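Local coordinates for endoribonuclease L-PSP/chorismate mutase-like domain-containing protein (Shewanella oneidensis, PDB 2OTM), which is of unknown function but belongs to the YjgF/chorismate mutase-like family and is a putative endoribonuclease that assembles as a trimer, at residues 18-23 and 77-82; 56-61 and 101-106; 95-100 and 133-138. One frame throughout, in Å; residues are numbered along the deposited sequence. Where two conformers were deposited one is given.

Contact 1. Residues 18-23 and 77-82; sequences PEVAAA and IAQLKQ
The amide of Gln79 meets the methyl CG1 of Val20 from one side: the methyl stands well off the amide plane near the oxygen, 2.9 Å from OE1 and 3.5 Å from Gln79 CD, a tight approach. A water sits beyond the oxygen end of the same amide. It donates to Gln79 OE1 at 2.6 Å and to Ala21 O at 2.7 Å, so the polar link between the segments runs through solvent; no direct hydrogen bond spans them. Gln42 NE2 adds a weak bond to the same oxygen. The Gln79 chain bends at its second torsion (chi2 66°), which carries the amide round to the valine, and the two side chains cross at about a right angle. In the fold, 18-23 is an extended loop between helix 6-12 and strand 30-33, laid over helix 62-84, whose other flank packs Leu80 on strand 36-39. Ala78 gives the loop a low place to settle: its CB touches Pro18 O at 3.3 Å and Pro18 CD at 4.0 Å. The second methyl of the valine, Val20 CG2, lies 3.7 Å from Ala78 O, since chi1 of -179° sends CG1 to Gln79 and leaves CG2 facing the carbonyl of Ala78. The Pro18 ring also rests on Leu74 and Asn75, extending the contact back along the helix.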
ATOM      1  N   PRO B  18     -24.344  -5.275   3.922  1.00 30.21           N
ATOM      2  CA  PRO B  18     -24.619  -4.355   5.012  1.00 30.25           C
ATOM      3  C   PRO B  18     -24.767  -2.936   4.519  1.00 30.19           C
ATOM      4  O   PRO B  18     -24.420  -2.634   3.386  1.00 27.90           O
ATOM      5  CB  PRO B  18     -23.372  -4.466   5.891  1.00 29.43           C
ATOM      6  CG  PRO B  18     -22.318  -4.877   4.996  1.00 33.78           C
ATOM      7  CD  PRO B  18     -22.944  -5.722   3.918  1.00 31.85           C
ATOM      8  N   GLU B  19     -25.265  -2.081   5.396  1.00 31.57           N
ATOM      9  CA  GLU B  19     -25.256  -0.650   5.173  1.00 33.36           C
ATOM     10  C   GLU B  19     -23.804  -0.189   5.187  1.00 32.86           C
ATOM     11  O   GLU B  19     -23.002  -0.694   5.958  1.00 33.25           O
ATOM     12  CB  GLU B  19     -26.050   0.075   6.265  1.00 33.97           C
ATOM     13  CG  GLU B  19     -27.505  -0.370   6.355  1.00 42.43           C
ATOM     14  N   VAL B  20     -23.479   0.753   4.311  1.00 32.27           N
ATOM     15  CA  VAL B  20     -22.116   1.235   4.167  1.00 33.43           C
ATOM     16  C   VAL B  20     -21.741   2.119   5.356  1.00 33.85           C
ATOM     17  O   VAL B  20     -22.454   3.063   5.690  1.00 33.19           O
ATOM     18  CB  VAL B  20     -21.942   2.021   2.858  1.00 32.86           C
ATOM     19  CG1 VAL B  20     -20.498   2.505   2.700  1.00 35.52           C
ATOM     20  CG2 VAL B  20     -22.368   1.157   1.683  1.00 34.07           C
ATOM     21  N   ALA B  21     -20.625   1.809   6.001  1.00 32.43           N
ATOM     22  CA  ALA B  21     -20.182   2.577   7.158  1.00 33.56           C
ATOM     23  C   ALA B  21     -19.670   3.961   6.739  1.00 34.41           C
ATOM     24  O   ALA B  21     -19.235   4.178   5.609  1.00 36.20           O
ATOM     25  CB  ALA B  21     -19.105   1.838   7.914  1.00 32.54           C
ATOM     26  N   ALA B  22     -19.729   4.890   7.675  1.00 34.91           N
ATOM     27  CA  ALA B  22     -19.197   6.236   7.491  1.00 33.61           C
ATOM     28  C   ALA B  22     -17.673   6.199   7.588  1.00 33.15           C
ATOM     29  O   ALA B  22     -17.114   5.357   8.278  1.00 32.72           O
ATOM     30  CB  ALA B  22     -19.747   7.167   8.565  1.00 32.93           C
ATOM     31  N   ALA B  23     -17.017   7.120   6.896  1.00 32.41           N
ATOM     32  CA  ALA B  23     -15.571   7.337   7.049  1.00 30.69           C
ATOM     33  C   ALA B  23     -15.193   7.630   8.509  1.00 31.57           C
ATOM     34  O   ALA B  23     -15.980   8.213   9.244  1.00 31.43           O
ATOM     35  CB  ALA B  23     -15.125   8.465   6.135  1.00 29.10           C
ATOM     36  N   ILE B  77     -17.784  -4.784  -0.712  1.00 20.71           N
ATOM     37  CA  ILE B  77     -18.691  -5.010  -1.872  1.00 21.75           C
ATOM     38  C   ILE B  77     -19.911  -4.104  -1.765  1.00 22.27           C
ATOM     39  O   ILE B  77     -20.371  -3.546  -2.759  1.00 21.89           O
ATOM     40  CB  ILE B  77     -19.092  -6.494  -1.972  1.00 21.59           C
ATOM     41  CG1 ILE B  77     -17.836  -7.334  -2.295  1.00 20.56           C
ATOM     42  CG2 ILE B  77     -20.164  -6.712  -3.051  1.00 21.31           C
ATOM     43  CD1 ILE B  77     -18.014  -8.883  -2.187  1.00 19.40           C
ATOM     44  N   ALA B  78     -20.420  -3.913  -0.548  1.00 22.20           N
ATOM     45  CA  ALA B  78     -21.502  -2.961  -0.330  1.00 23.69           C
ATOM     46  C   ALA B  78     -21.066  -1.561  -0.780  1.00 23.61           C
ATOM     47  O   ALA B  78     -21.836  -0.819  -1.410  1.00 22.72           O
ATOM     48  CB  ALA B  78     -21.982  -2.984   1.141  1.00 24.47           C
ATOM     49  N   GLN B  79     -19.822  -1.210  -0.500  1.00 22.70           N
ATOM     50  CA  GLN B  79     -19.310   0.099  -0.873  1.00 24.23           C
ATOM     51  C   GLN B  79     -19.266   0.226  -2.396  1.00 24.44           C
ATOM     52  O   GLN B  79     -19.628   1.258  -2.950  1.00 25.79           O
ATOM     53  CB  GLN B  79     -17.896   0.267  -0.300  1.00 25.64           C
ATOM     54  CG  GLN B  79     -17.274   1.633  -0.557  1.00 26.67           C
ATOM     55  CD  GLN B  79     -18.025   2.691   0.170  1.00 35.05           C
ATOM     56  OE1 GLN B  79     -17.880   2.820   1.380  1.00 38.85           O
ATOM     57  NE2 GLN B  79     -18.868   3.436  -0.551  1.00 31.27           N
ATOM     58  N   LEU B  80     -18.832  -0.838  -3.060  1.00 23.90           N
ATOM     59  CA  LEU B  80     -18.727  -0.843  -4.520  1.00 24.15           C
ATOM     60  C   LEU B  80     -20.117  -0.733  -5.129  1.00 24.26           C
ATOM     61  O   LEU B  80     -20.304  -0.018  -6.118  1.00 25.53           O
ATOM     62  CB  LEU B  80     -18.037  -2.113  -5.023  1.00 25.50           C
ATOM     63  CG  LEU B  80     -16.560  -2.291  -4.653  1.00 22.46           C
ATOM     64  CD1 LEU B  80     -16.077  -3.615  -5.191  1.00 23.36           C
ATOM     65  CD2 LEU B  80     -15.708  -1.122  -5.167  1.00 21.23           C
ATOM     66  N   LYS B  81     -21.082  -1.433  -4.544  1.00 23.08           N
ATOM     67  CA  LYS B  81     -22.445  -1.384  -5.069  1.00 25.70           C
ATOM     68  C   LYS B  81     -23.044   0.012  -4.962  1.00 28.62           C
ATOM     69  O   LYS B  81     -23.803   0.456  -5.838  1.00 25.60           O
ATOM     70  CB  LYS B  81     -23.367  -2.358  -4.336  1.00 27.57           C
ATOM     71  CG  LYS B  81     -24.811  -2.317  -4.895  1.00 30.78           C
ATOM     72  CD  LYS B  81     -25.490  -3.651  -4.865  1.00 29.66           C
ATOM     73  CE  LYS B  81     -26.969  -3.538  -5.281  1.00 29.08           C
ATOM     74  NZ  LYS B  81     -27.195  -3.525  -6.768  1.00 20.97           N
ATOM     75  N   GLN B  82     -22.722   0.697  -3.868  1.00 27.16           N
ATOM     76  CA  GLN B  82     -23.165   2.070  -3.700  1.00 28.94           C
ATOM     77  C   GLN B  82     -22.566   2.977  -4.757  1.00 28.70           C
ATOM     78  O   GLN B  82     -23.249   3.837  -5.294  1.00 31.22           O
ATOM     79  CB  GLN B  82     -22.812   2.579  -2.311  1.00 28.39           C
ATOM     80  CG  GLN B  82     -23.517   3.858  -1.927  1.00 36.40           C
ATOM     81  CD  GLN B  82     -22.877   4.497  -0.707  1.00 46.98           C
ATOM     82  OE1 GLN B  82     -23.505   4.608   0.340  1.00 50.77           O
ATOM     83  NE2 GLN B  82     -21.605   4.879  -0.827  1.00 45.81           N
TER
HETATM   84  O   HOH W   1     -17.330   3.109   3.944  1.00 33.49           O

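Contact 2. Residues 56-61 and 101-106; sequences LGADYT and NVHQSC. With NA (sodium ion), chain H.
A single beta bridge, with Leu56 opposite Val102, joins the loop that leads into helix 62-84 to the loop that leaves strand 92-100. Leu56 uses both of its backbone polar atoms: its N donates to Asn101 O at 2.7 Å, and its O accepts from His103 N at 2.8 Å with an N-H...O angle of 171°, so the two bonds straddle Val102. Beside the bridge the side chains of Leu56 and Val102 run side by side, CB to CG2 4.1 Å, and Leu56 CD2 reaches Cys106 SG at 4.0 Å. Val102 also packs on Val139 of a second subunit. Gly57 follows at backbone angles that suit glycine, and a CB there would collide with Cys106 CB. His103 CG is anti to the backbone N (chi1 -171°), which sets the imidazole over its own turn, with Ser105 CB at the ring edge. There ND1 accepts from Ser105 N at 3.1 Å, though the donor lies 38° out of the ring plane, and pairs with Ser105 OG at 2.7 Å; Ala58 CB touches CD2 obliquely. With an alanine in place of His103, Ser105 N and OG would probably lose their imidazole partner and Ala58 its ring neighbour, leaving the turn less firmly fixed. Further along, Asp59 O binds a sodium ion at 2.3 Å, a water being another ligand, and Thr61 takes the N-cap position of helix 62-84. From His103 to Cys106 the chain makes a type I beta turn, closed by Cys106 N to His103 O: an isolated beta bridge running directly into a turn, far from the centre of the YjgF-like chain.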
ATOM      1  N   LEU B  56      -5.050 -11.548  15.652  1.00 17.52           N
ATOM      2  CA  LEU B  56      -4.996 -12.940  15.178  1.00 18.41           C
ATOM      3  C   LEU B  56      -3.954 -13.735  15.929  1.00 18.66           C
ATOM      4  O   LEU B  56      -2.803 -13.310  16.077  1.00 19.61           O
ATOM      5  CB  LEU B  56      -4.638 -12.972  13.690  1.00 17.97           C
ATOM      6  CG  LEU B  56      -5.011 -14.242  12.962  1.00 22.93           C
ATOM      7  CD1 LEU B  56      -6.552 -14.336  12.919  1.00 18.64           C
ATOM      8  CD2 LEU B  56      -4.354 -14.260  11.544  1.00 18.27           C
ATOM      9  N   GLY B  57      -4.343 -14.905  16.419  1.00 18.15           N
ATOM     10  CA  GLY B  57      -3.451 -15.741  17.183  1.00 17.90           C
ATOM     11  C   GLY B  57      -3.476 -15.496  18.678  1.00 20.22           C
ATOM     12  O   GLY B  57      -3.008 -16.333  19.456  1.00 22.41           O
ATOM     13  N   ALA B  58      -3.994 -14.349  19.098  1.00 21.08           N
ATOM     14  CA  ALA B  58      -4.128 -14.036  20.515  1.00 21.13           C
ATOM     15  C   ALA B  58      -5.617 -14.044  20.944  1.00 21.16           C
ATOM     16  O   ALA B  58      -6.005 -14.739  21.892  1.00 21.74           O
ATOM     17  CB  ALA B  58      -3.452 -12.643  20.817  1.00 19.52           C
ATOM     18  N   ASP B  59      -6.434 -13.268  20.239  1.00 19.61           N
ATOM     19  CA  ASP B  59      -7.842 -13.134  20.517  1.00 21.83           C
ATOM     20  C   ASP B  59      -8.706 -13.923  19.551  1.00 20.94           C
ATOM     21  O   ASP B  59      -9.848 -14.270  19.903  1.00 21.10           O
ATOM     22  CB  ASP B  59      -8.255 -11.658  20.422  1.00 23.46           C
ATOM     23  CG  ASP B  59      -7.417 -10.774  21.296  1.00 26.92           C
ATOM     24  OD1 ASP B  59      -7.408 -11.018  22.517  1.00 24.16           O
ATOM     25  OD2 ASP B  59      -6.723  -9.889  20.754  1.00 21.95           O
ATOM     26  N   TYR B  60      -8.209 -14.164  18.341  1.00 19.21           N
ATOM     27  CA  TYR B  60      -8.977 -14.829  17.265  1.00 18.58           C
ATOM     28  C   TYR B  60      -8.127 -15.898  16.605  1.00 19.38           C
ATOM     29  O   TYR B  60      -6.924 -15.705  16.384  1.00 21.29           O
ATOM     30  CB  TYR B  60      -9.468 -13.838  16.186  1.00 19.66           C
ATOM     31  CG  TYR B  60     -10.426 -12.835  16.778  1.00 20.30           C
ATOM     32  CD1 TYR B  60     -11.723 -13.204  17.115  1.00 19.66           C
ATOM     33  CD2 TYR B  60     -10.007 -11.519  17.065  1.00 23.71           C
ATOM     34  CE1 TYR B  60     -12.575 -12.293  17.698  1.00 22.75           C
ATOM     35  CE2 TYR B  60     -10.861 -10.613  17.658  1.00 23.62           C
ATOM     36  CZ  TYR B  60     -12.135 -10.984  17.946  1.00 23.91           C
ATOM     37  OH  TYR B  60     -12.996 -10.086  18.533  1.00 19.63           O
ATOM     38  N   THR B  61      -8.778 -17.022  16.297  1.00 19.53           N
ATOM     39  CA  THR B  61      -8.153 -18.115  15.583  1.00 18.08           C
ATOM     40  C   THR B  61      -8.115 -17.802  14.085  1.00 19.31           C
ATOM     41  O   THR B  61      -8.750 -16.848  13.600  1.00 18.69           O
ATOM     42  CB  THR B  61      -8.908 -19.385  15.775  1.00 15.32           C
ATOM     43  OG1 THR B  61     -10.218 -19.242  15.193  1.00 17.04           O
ATOM     44  CG2 THR B  61      -9.014 -19.749  17.257  1.00 16.24           C
ATOM     45  N   ASN B 101      -4.155  -7.367  12.289  1.00 17.91           N
ATOM     46  CA  ASN B 101      -3.342  -7.324  13.505  1.00 19.39           C
ATOM     47  C   ASN B 101      -3.071  -8.770  13.900  1.00 19.00           C
ATOM     48  O   ASN B 101      -4.027  -9.526  14.122  1.00 18.63           O
ATOM     49  CB  ASN B 101      -4.085  -6.609  14.639  1.00 17.92           C
ATOM     50  CG  ASN B 101      -3.205  -6.395  15.855  1.00 20.26           C
ATOM     51  OD1 ASN B 101      -2.046  -6.847  15.894  1.00 20.28           O
ATOM     52  ND2 ASN B 101      -3.744  -5.724  16.854  1.00 23.25           N
ATOM     53  N   VAL B 102      -1.776  -9.156  13.936  1.00 19.32           N
ATOM     54  CA  VAL B 102      -1.377 -10.565  14.056  1.00 18.38           C
ATOM     55  C   VAL B 102      -0.325 -10.688  15.163  1.00 20.05           C
ATOM     56  O   VAL B 102       0.633  -9.923  15.232  1.00 19.22           O
ATOM     57  CB  VAL B 102      -0.828 -11.117  12.686  1.00 17.84           C
ATOM     58  CG1 VAL B 102      -0.467 -12.601  12.779  1.00 17.19           C
ATOM     59  CG2 VAL B 102      -1.859 -10.901  11.583  1.00 13.40           C
ATOM     60  N   HIS B 103      -0.540 -11.659  16.045  1.00 19.83           N
ATOM     61  CA  HIS B 103       0.413 -11.964  17.100  1.00 22.31           C
ATOM     62  C   HIS B 103       1.655 -12.677  16.527  1.00 21.63           C
ATOM     63  O   HIS B 103       1.554 -13.410  15.572  1.00 20.56           O
ATOM     64  CB  HIS B 103      -0.261 -12.879  18.091  1.00 22.61           C
ATOM     65  CG  HIS B 103       0.540 -13.087  19.323  1.00 24.15           C
ATOM     66  ND1 HIS B 103       1.343 -14.187  19.502  1.00 29.16           N
ATOM     67  CD2 HIS B 103       0.702 -12.308  20.416  1.00 28.75           C
ATOM     68  CE1 HIS B 103       1.940 -14.097  20.677  1.00 34.94           C
ATOM     69  NE2 HIS B 103       1.569 -12.968  21.255  1.00 27.61           N
ATOM     70  N   GLN B 104       2.811 -12.469  17.137  1.00 25.01           N
ATOM     71  CA  GLN B 104       4.064 -13.069  16.659  0.50 27.12           C
ATOM     72  C   GLN B 104       4.005 -14.586  16.496  1.00 28.31           C
ATOM     73  O   GLN B 104       4.665 -15.153  15.637  1.00 30.81           O
ATOM     74  CB  GLN B 104       5.218 -12.713  17.606  0.50 29.57           C
ATOM     75  CG  GLN B 104       4.976 -13.098  19.057  0.50 29.26           C
ATOM     76  N   SER B 105       3.223 -15.246  17.327  1.00 29.15           N
ATOM     77  CA  SER B 105       3.118 -16.721  17.285  1.00 29.70           C
ATOM     78  C   SER B 105       2.352 -17.266  16.071  1.00 30.84           C
ATOM     79  O   SER B 105       2.191 -18.480  15.936  1.00 30.91           O
ATOM     80  CB  SER B 105       2.408 -17.207  18.551  1.00 29.42           C
ATOM     81  OG  SER B 105       1.046 -16.758  18.587  1.00 29.12           O
ATOM     82  N   CYS B 106       1.838 -16.380  15.212  1.00 28.58           N
ATOM     83  CA  CYS B 106       0.973 -16.774  14.106  1.00 27.30           C
ATOM     84  C   CYS B 106       1.481 -16.219  12.759  1.00 27.19           C
ATOM     85  O   CYS B 106       1.590 -15.021  12.604  1.00 29.01           O
ATOM     86  CB  CYS B 106      -0.436 -16.280  14.398  1.00 24.38           C
ATOM     87  SG  CYS B 106      -1.605 -16.660  13.105  1.00 28.94           S
TER
HETATM   88 NA    NA H 154     -11.150 -15.537  21.334  1.00 24.66          NA
HETATM   89  O   HOH W   2     -11.692 -13.039  21.601  1.00 28.87           O

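Contact 3. Residues 95-100 and 133-138; sequences RLEGVL and MIWTNP
Glu97 and Met133 share a first torsion (chi1 -55° in both), each CG anti to the carbonyl carbon, and this lays the two chains side by side, pointing the same way. The selenium of Met133, modelled as selenomethionine, ends 3.3 Å from Glu97 OE2. Arg95 bends at chi2 (82°) and brings one face of its guanidinium over Met133 CG, close at 3.0 Å from NH2. In that guanidinium plane NE makes a nearly straight salt bridge, 2.9 Å long, to Glu97 OE2, which offers its anti lone pair; NH1 is held by Ser131 OG and by Thr39 O of a second subunit. The other carboxylate oxygen, OE1, meets the Trp135 edge at CH2 (3.6 Å), carboxylate and ring planes standing 80° apart. Met133 CB lies over one face of that ring, toward its rim, and Val99 CG2 approaches CE3 obliquely at 3.8 Å. Glu97, Val99, Met133 and Trp135 share a face of two parallel strands, those of a beta-alpha-beta unit connected through helix 109-124. Five backbone hydrogen bonds link the two segments, from Met133 N to Leu96 O (3.0 Å) through to Asn137 N, just past the strand end, to Leu100 O (3.0 Å), switching donor side along the way. On the face toward helix 109-124, Leu100 CD1 touches Ile134 CD1 at 4.2 Å, and Ile134 and Thr136 pack on His109. At the trimer interface Trp135 meets Trp135 of each of the other two subunits edge-to-face, while Asn137 OD1 accepts from Thr136 N of the third subunit.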
ATOM      1  N   ARG B  95      -7.510  -5.878  -7.675  1.00 20.44           N
ATOM      2  CA  ARG B  95      -6.595  -5.819  -6.533  1.00 20.30           C
ATOM      3  C   ARG B  95      -7.339  -5.808  -5.207  1.00 19.15           C
ATOM      4  O   ARG B  95      -8.353  -5.127  -5.048  1.00 20.06           O
ATOM      5  CB  ARG B  95      -5.748  -4.563  -6.649  1.00 21.46           C
ATOM      6  CG  ARG B  95      -4.701  -4.351  -5.574  1.00 28.20           C
ATOM      7  CD  ARG B  95      -3.512  -5.126  -5.905  1.00 25.79           C
ATOM      8  NE  ARG B  95      -2.284  -4.564  -5.374  1.00 27.82           N
ATOM      9  CZ  ARG B  95      -1.079  -5.010  -5.724  1.00 27.10           C
ATOM     10  NH1 ARG B  95      -0.980  -6.012  -6.572  1.00 26.85           N
ATOM     11  NH2 ARG B  95       0.016  -4.467  -5.226  1.00 28.02           N
ATOM     12  N   LEU B  96      -6.840  -6.621  -4.276  1.00 17.97           N
ATOM     13  CA  LEU B  96      -7.280  -6.665  -2.882  1.00 17.86           C
ATOM     14  C   LEU B  96      -6.072  -6.287  -2.040  1.00 19.32           C
ATOM     15  O   LEU B  96      -5.002  -6.831  -2.263  1.00 19.13           O
ATOM     16  CB  LEU B  96      -7.676  -8.088  -2.521  1.00 19.46           C
ATOM     17  CG  LEU B  96      -7.726  -8.508  -1.048  1.00 21.89           C
ATOM     18  CD1 LEU B  96      -8.802  -7.670  -0.327  1.00 17.06           C
ATOM     19  CD2 LEU B  96      -7.960 -10.038  -0.925  1.00 21.51           C
ATOM     20  N   GLU B  97      -6.226  -5.365  -1.083  1.00 19.11           N
ATOM     21  CA  GLU B  97      -5.143  -5.053  -0.138  1.00 19.74           C
ATOM     22  C   GLU B  97      -5.736  -5.163   1.264  1.00 20.51           C
ATOM     23  O   GLU B  97      -6.724  -4.514   1.588  1.00 22.58           O
ATOM     24  CB  GLU B  97      -4.452  -3.704  -0.440  1.00 21.09           C
ATOM     25  CG  GLU B  97      -3.923  -3.646  -1.908  1.00 21.19           C
ATOM     26  CD  GLU B  97      -3.200  -2.387  -2.331  1.00 25.99           C
ATOM     27  OE1 GLU B  97      -3.141  -1.373  -1.587  1.00 25.44           O
ATOM     28  OE2 GLU B  97      -2.679  -2.414  -3.469  1.00 27.46           O
ATOM     29  N   GLY B  98      -5.142  -6.023   2.085  1.00 18.14           N
ATOM     30  CA  GLY B  98      -5.651  -6.324   3.416  1.00 17.38           C
ATOM     31  C   GLY B  98      -4.617  -6.132   4.496  1.00 18.19           C
ATOM     32  O   GLY B  98      -3.446  -6.446   4.286  1.00 18.31           O
ATOM     33  N   VAL B  99      -5.069  -5.646   5.648  1.00 16.33           N
ATOM     34  CA  VAL B  99      -4.261  -5.451   6.829  1.00 16.46           C
ATOM     35  C   VAL B  99      -4.888  -6.237   7.970  1.00 18.05           C
ATOM     36  O   VAL B  99      -6.125  -6.182   8.167  1.00 19.71           O
ATOM     37  CB  VAL B  99      -4.235  -3.967   7.300  1.00 17.48           C
ATOM     38  CG1 VAL B  99      -3.198  -3.780   8.377  1.00 18.38           C
ATOM     39  CG2 VAL B  99      -3.977  -2.997   6.142  1.00 18.31           C
ATOM     40  N   LEU B 100      -4.047  -6.926   8.723  1.00 17.71           N
ATOM     41  CA  LEU B 100      -4.461  -7.650   9.922  1.00 17.11           C
ATOM     42  C   LEU B 100      -3.589  -7.307  11.087  1.00 18.28           C
ATOM     43  O   LEU B 100      -2.404  -7.048  10.921  1.00 18.76           O
ATOM     44  CB  LEU B 100      -4.408  -9.171   9.693  1.00 17.40           C
ATOM     45  CG  LEU B 100      -5.412  -9.715   8.654  1.00 22.26           C
ATOM     46  CD1 LEU B 100      -4.764  -9.948   7.311  1.00 31.01           C
ATOM     47  CD2 LEU B 100      -6.071 -10.991   9.122  1.00 29.02           C
HETATM   48  N   MSE B 133      -2.120  -7.631  -1.878  1.00 19.23           N
HETATM   49  CA  MSE B 133      -1.100  -7.233  -0.909  1.00 19.81           C
HETATM   50  C   MSE B 133      -1.601  -7.585   0.469  1.00 19.05           C
HETATM   51  O   MSE B 133      -2.808  -7.545   0.767  1.00 18.65           O
HETATM   52  CB  MSE B 133      -0.837  -5.715  -0.964  1.00 18.25           C
HETATM   53  CG  MSE B 133      -0.478  -5.182  -2.315  1.00 22.78           C
HETATM   54 SE   MSE B 133       0.208  -3.311  -2.169  0.75 22.45          SE
HETATM   55  CE  MSE B 133       1.972  -3.576  -1.459  1.00 19.37           C
ATOM     56  N   ILE B 134      -0.670  -7.918   1.353  1.00 17.82           N
ATOM     57  CA  ILE B 134      -1.049  -8.243   2.708  1.00 17.68           C
ATOM     58  C   ILE B 134      -0.060  -7.552   3.643  1.00 19.10           C
ATOM     59  O   ILE B 134       1.139  -7.481   3.345  1.00 17.32           O
ATOM     60  CB  ILE B 134      -1.030  -9.771   2.950  1.00 18.29           C
ATOM     61  CG1 ILE B 134      -1.655 -10.071   4.297  1.00 20.06           C
ATOM     62  CG2 ILE B 134       0.444 -10.303   2.885  1.00 16.16           C
ATOM     63  CD1 ILE B 134      -2.082 -11.554   4.498  1.00 23.09           C
ATOM     64  N   TRP B 135      -0.583  -6.995   4.740  1.00 18.77           N
ATOM     65  CA  TRP B 135       0.268  -6.383   5.773  1.00 18.60           C
ATOM     66  C   TRP B 135      -0.227  -6.796   7.154  1.00 17.87           C
ATOM     67  O   TRP B 135      -1.389  -7.126   7.319  1.00 17.95           O
ATOM     68  CB  TRP B 135       0.203  -4.842   5.762  1.00 18.47           C
ATOM     69  CG  TRP B 135       0.655  -4.133   4.514  1.00 20.81           C
ATOM     70  CD1 TRP B 135       1.925  -3.804   4.132  1.00 19.11           C
ATOM     71  CD2 TRP B 135      -0.206  -3.655   3.499  1.00 22.90           C
ATOM     72  NE1 TRP B 135       1.906  -3.113   2.925  1.00 20.25           N
ATOM     73  CE2 TRP B 135       0.603  -3.022   2.514  1.00 22.10           C
ATOM     74  CE3 TRP B 135      -1.584  -3.703   3.322  1.00 20.88           C
ATOM     75  CZ2 TRP B 135       0.065  -2.415   1.405  1.00 24.48           C
ATOM     76  CZ3 TRP B 135      -2.120  -3.106   2.217  1.00 24.19           C
ATOM     77  CH2 TRP B 135      -1.294  -2.475   1.259  1.00 25.82           C
ATOM     78  N   THR B 136       0.693  -6.798   8.123  1.00 16.83           N
ATOM     79  CA  THR B 136       0.311  -6.829   9.487  1.00 16.73           C
ATOM     80  C   THR B 136       0.696  -5.504  10.105  1.00 17.16           C
ATOM     81  O   THR B 136       1.803  -4.982   9.864  1.00 17.28           O
ATOM     82  CB  THR B 136       0.951  -8.008  10.267  1.00 16.88           C
ATOM     83  OG1 THR B 136       2.373  -7.902  10.207  1.00 18.58           O
ATOM     84  CG2 THR B 136       0.509  -9.344   9.647  1.00 16.28           C
ATOM     85  N   ASN B 137      -0.178  -4.977  10.947  1.00 16.91           N
ATOM     86  CA  ASN B 137       0.122  -3.740  11.671  1.00 16.43           C
ATOM     87  C   ASN B 137      -0.183  -3.942  13.142  1.00 18.20           C
ATOM     88  O   ASN B 137      -1.124  -4.679  13.488  1.00 19.32           O
ATOM     89  CB  ASN B 137      -0.773  -2.586  11.208  1.00 17.64           C
ATOM     90  CG  ASN B 137      -0.451  -2.030   9.817  1.00 18.31           C
ATOM     91  OD1 ASN B 137      -1.177  -1.129   9.378  1.00 18.74           O
ATOM     92  ND2 ASN B 137       0.595  -2.530   9.117  1.00 20.34           N
ATOM     93  N   PRO B 138       0.598  -3.308  14.028  1.00 18.33           N
ATOM     94  CA  PRO B 138       0.433  -3.567  15.466  1.00 18.80           C
ATOM     95  C   PRO B 138      -0.774  -2.899  16.092  1.00 19.73           C
ATOM     96  O   PRO B 138      -1.263  -3.345  17.155  1.00 19.98           O
ATOM     97  CB  PRO B 138       1.703  -3.001  16.069  1.00 20.96           C
ATOM     98  CG  PRO B 138       2.191  -2.008  15.095  1.00 19.63           C
ATOM     99  CD  PRO B 138       1.707  -2.402  13.752  1.00 18.18           C
TER

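In the fold
From the N terminus, 18-23 opens contact 1, and 77-82 closes it after strands 30-33 and 36-39 and most of helix 62-84. Contact 2 opens inside that span at 56-61 and closes beyond it at 101-106, so the two cross; it ties the loop before helix 62-84 to the loop after strand 92-100. Contact 3, in series with contact 1, runs from 95-100 to 133-138, crosses contact 2 and pairs strands 92-100 and 131-136. Contacts 2 and 3 touch, Val102 CG2 lying 3.4 Å from Thr136 CG2, and both reach the second subunit. Contact 1, which joins the loop 18-23 to helix 62-84, lies across the chain's centre from the other two.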